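Long-range contact in polyhedrin (Uranotaenia sapphirina cypovirus, PDB 4S1L), which forms the crystalline polyhedra that embed cypovirus particles and binds ATP in the crystal, although the role of the nucleotide is less certain: residues Arg97-Leu102 and Val165-Arg170. Sequence-based numbering, arbitrary orientation.
Sequences RIPKKL and VELDGR
Leu-102 and Val-165 form an antiparallel hydrogen-bonded pair. Leu-102 N donates to Val-165 O at 2.9 Å, and Val-165 N returns a bond to Leu-102 O at 3.0 Å. The next bond, from Leu-167 N to Lys-100 O at 3.1 Å, differs. Its N-H is still fairly straight, but the donor sits above the carbonyl plane, 44° out of it. Between these bonds lies the non-hydrogen-bonded pair Lys-101 and Glu-166, where Lys-101 CA makes a CA-H...O contact with Val-165 O.

The pairing joins the start of strand 101-107 to the end of strand 160-166 in the antiparallel sheet. On its other side, strand 101-107 runs beside strand 27-34. There Lys-100 and Lys-101 both face Glu-34, a classic beta bulge.

Past the paired strands, a water spans the gap. It donates to Pro-99 O and accepts from Gly-169 N, each at 2.9 Å. Gly-169 has positive phi (85°), in backbone angles that suit a residue with no CB.

Side-chain packing completes the contact. Leu-102 CB lies 3.7 Å from Val-165 CG1, and the two side chains run alongside each other on the same face of the sheet. Leu-167 CB and CD1 rest against Pro-99 O. With CG anti to its own carbonyl carbon (chi1 -65°), Leu-167 also brings CD1 to 3.9 Å from Pro-99 CB. The Ile-98 methyls rest against backbone carbonyl oxygens at the far end of 165-170, with CD1 3.5 Å from Gly-169 O and CG2 near Arg-170 O. The Arg-170 guanidinium turns elsewhere, with NH1 bonded to Tyr-82 O.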
ATOM      1  N   ARG A  97     -22.683   4.392  11.748  1.00 17.77           N
ATOM      2  CA  ARG A  97     -21.463   4.649  10.999  1.00 23.68           C
ATOM      3  C   ARG A  97     -21.096   3.513  10.035  1.00 21.25           C
ATOM      4  O   ARG A  97     -20.050   3.566   9.396  1.00 22.64           O
ATOM      5  CB  ARG A  97     -20.303   4.908  11.975  1.00 22.77           C
ATOM      6  CG  ARG A  97     -20.468   6.209  12.790  1.00 24.59           C
ATOM      7  CD  ARG A  97     -19.286   6.466  13.731  1.00 26.69           C
ATOM      8  NE  ARG A  97     -19.491   7.708  14.473  1.00 24.22           N
ATOM      9  CZ  ARG A  97     -19.304   8.915  13.960  1.00 28.27           C
ATOM     10  NH1 ARG A  97     -18.877   9.056  12.702  1.00 27.17           N
ATOM     11  NH2 ARG A  97     -19.531   9.986  14.715  1.00 34.23           N
ATOM     12  N   ILE A  98     -21.967   2.513   9.931  1.00 21.21           N
ATOM     13  CA  ILE A  98     -21.751   1.360   9.055  1.00 20.02           C
ATOM     14  C   ILE A  98     -22.552   1.619   7.787  1.00 20.73           C
ATOM     15  O   ILE A  98     -23.655   2.154   7.854  1.00 20.50           O
ATOM     16  CB  ILE A  98     -22.174   0.033   9.750  1.00 19.53           C
ATOM     17  CG1 ILE A  98     -21.314  -0.189  11.005  1.00 23.68           C
ATOM     18  CG2 ILE A  98     -22.052  -1.150   8.836  1.00 21.92           C
ATOM     19  CD1 ILE A  98     -21.801  -1.316  11.893  1.00 25.92           C
ATOM     20  N   PRO A  99     -21.985   1.300   6.615  1.00 19.52           N
ATOM     21  CA  PRO A  99     -22.747   1.563   5.386  1.00 21.77           C
ATOM     22  C   PRO A  99     -24.034   0.772   5.336  1.00 22.36           C
ATOM     23  O   PRO A  99     -24.040  -0.396   5.756  1.00 22.78           O
ATOM     24  CB  PRO A  99     -21.807   1.098   4.262  1.00 21.79           C
ATOM     25  CG  PRO A  99     -20.462   0.971   4.876  1.00 22.36           C
ATOM     26  CD  PRO A  99     -20.649   0.736   6.348  1.00 23.64           C
ATOM     27  N   LYS A 100     -25.096   1.384   4.821  1.00 22.49           N
ATOM     28  CA  LYS A 100     -26.327   0.668   4.519  1.00 21.84           C
ATOM     29  C   LYS A 100     -26.208  -0.080   3.213  1.00 22.14           C
ATOM     30  O   LYS A 100     -26.784  -1.145   3.042  1.00 22.08           O
ATOM     31  CB  LYS A 100     -27.523   1.624   4.394  1.00 29.04           C
ATOM     32  CG  LYS A 100     -28.075   2.135   5.701  1.00 54.07           C
ATOM     33  CD  LYS A 100     -29.381   2.900   5.460  1.00 63.21           C
ATOM     34  CE  LYS A 100     -30.548   1.963   5.122  1.00 72.69           C
ATOM     35  NZ  LYS A 100     -30.839   0.964   6.214  1.00 64.21           N
ATOM     36  N   LYS A 101     -25.489   0.531   2.274  1.00 22.49           N
ATOM     37  CA  LYS A 101     -25.398   0.050   0.893  1.00 22.11           C
ATOM     38  C   LYS A 101     -23.999   0.285   0.356  1.00 21.00           C
ATOM     39  O   LYS A 101     -23.390   1.296   0.678  1.00 22.35           O
ATOM     40  CB  LYS A 101     -26.431   0.779   0.019  1.00 26.67           C
ATOM     41  CG  LYS A 101     -26.352   0.485  -1.458  1.00 33.94           C
ATOM     42  CD  LYS A 101     -27.545   1.076  -2.230  1.00 30.89           C
ATOM     43  CE  LYS A 101     -27.470   2.575  -2.372  1.00 35.39           C
ATOM     44  NZ  LYS A 101     -28.580   3.107  -3.232  1.00 34.72           N
ATOM     45  N   LEU A 102     -23.524  -0.633  -0.489  1.00 19.21           N
ATOM     46  CA  LEU A 102     -22.285  -0.478  -1.240  1.00 18.82           C
ATOM     47  C   LEU A 102     -22.603  -0.585  -2.720  1.00 22.46           C
ATOM     48  O   LEU A 102     -23.339  -1.490  -3.130  1.00 21.77           O
ATOM     49  CB  LEU A 102     -21.271  -1.566  -0.864  1.00 22.00           C
ATOM     50  CG  LEU A 102     -20.092  -1.394   0.087  1.00 35.67           C
ATOM     51  CD1 LEU A 102     -20.219  -0.282   1.067  1.00 30.59           C
ATOM     52  CD2 LEU A 102     -19.869  -2.737   0.788  1.00 22.89           C
ATOM     53  N   VAL A 165     -24.943  -4.046  -3.248  1.00 19.60           N
ATOM     54  CA  VAL A 165     -25.218  -4.932  -2.123  1.00 19.54           C
ATOM     55  C   VAL A 165     -25.674  -4.129  -0.899  1.00 21.60           C
ATOM     56  O   VAL A 165     -25.162  -3.046  -0.600  1.00 20.96           O
ATOM     57  CB  VAL A 165     -23.969  -5.813  -1.751  1.00 19.83           C
ATOM     58  CG1 VAL A 165     -22.785  -4.974  -1.241  1.00 25.92           C
ATOM     59  CG2 VAL A 165     -24.336  -6.845  -0.700  1.00 23.58           C
ATOM     60  N   GLU A 166     -26.666  -4.684  -0.216  1.00 22.36           N
ATOM     61  CA  GLU A 166     -27.182  -4.143   1.032  1.00 24.90           C
ATOM     62  C   GLU A 166     -26.456  -4.858   2.161  1.00 24.44           C
ATOM     63  O   GLU A 166     -26.354  -6.088   2.152  1.00 23.14           O
ATOM     64  CB  GLU A 166     -28.715  -4.355   1.113  1.00 23.40           C
ATOM     65  CG  GLU A 166     -29.382  -3.754   2.317  1.00 30.17           C
ATOM     66  CD  GLU A 166     -30.904  -3.767   2.203  1.00 40.55           C
ATOM     67  OE1 GLU A 166     -31.446  -4.641   1.510  1.00 42.47           O
ATOM     68  OE2 GLU A 166     -31.554  -2.891   2.798  1.00 56.53           O
ATOM     69  N   LEU A 167     -25.961  -4.102   3.127  1.00 20.42           N
ATOM     70  CA  LEU A 167     -25.308  -4.698   4.278  1.00 22.60           C
ATOM     71  C   LEU A 167     -26.337  -4.947   5.380  1.00 25.76           C
ATOM     72  O   LEU A 167     -27.478  -4.507   5.272  1.00 27.02           O
ATOM     73  CB  LEU A 167     -24.180  -3.800   4.788  1.00 21.81           C
ATOM     74  CG  LEU A 167     -23.012  -3.632   3.816  1.00 26.07           C
ATOM     75  CD1 LEU A 167     -21.916  -2.817   4.481  1.00 25.96           C
ATOM     76  CD2 LEU A 167     -22.458  -4.987   3.356  1.00 35.24           C
ATOM     77  N   ASP A 168     -25.928  -5.648   6.432  1.00 29.75           N
ATOM     78  CA  ASP A 168     -26.864  -6.031   7.488  1.00 32.25           C
ATOM     79  C   ASP A 168     -26.419  -5.570   8.880  1.00 29.40           C
ATOM     80  O   ASP A 168     -26.625  -6.264   9.859  1.00 29.35           O
ATOM     81  CB  ASP A 168     -27.075  -7.547   7.469  1.00 31.30           C
ATOM     82  CG  ASP A 168     -25.813  -8.324   7.733  1.00 46.93           C
ATOM     83  OD1 ASP A 168     -24.765  -7.711   8.028  1.00 55.04           O
ATOM     84  OD2 ASP A 168     -25.876  -9.571   7.662  1.00 68.13           O
ATOM     85  N   GLY A 169     -25.829  -4.383   8.961  1.00 25.10           N
ATOM     86  CA  GLY A 169     -25.558  -3.769  10.248  1.00 26.30           C
ATOM     87  C   GLY A 169     -24.263  -4.215  10.880  1.00 25.16           C
ATOM     88  O   GLY A 169     -24.036  -3.960  12.057  1.00 29.08           O
ATOM     89  N   ARG A 170     -23.410  -4.879  10.100  1.00 22.06           N
ATOM     90  CA  ARG A 170     -22.150  -5.372  10.600  1.00 22.79           C
ATOM     91  C   ARG A 170     -20.978  -4.859   9.751  1.00 20.73           C
ATOM     92  O   ARG A 170     -21.091  -4.823   8.535  1.00 25.10           O
ATOM     93  CB  ARG A 170     -22.218  -6.902  10.611  1.00 29.74           C
ATOM     94  CG  ARG A 170     -20.992  -7.594  11.073  1.00 39.68           C
ATOM     95  CD  ARG A 170     -21.196  -9.104  10.958  1.00 52.80           C
ATOM     96  NE  ARG A 170     -19.956  -9.821  11.242  1.00 58.91           N
ATOM     97  CZ  ARG A 170     -19.487 -10.025  12.468  1.00 50.40           C
ATOM     98  NH1 ARG A 170     -20.173  -9.568  13.510  1.00 38.48           N
ATOM     99  NH2 ARG A 170     -18.339 -10.690  12.648  1.00 48.67           N
TER
HETATM  100  O   HOH W   1     -25.705  -1.849   7.593  1.00 27.88           O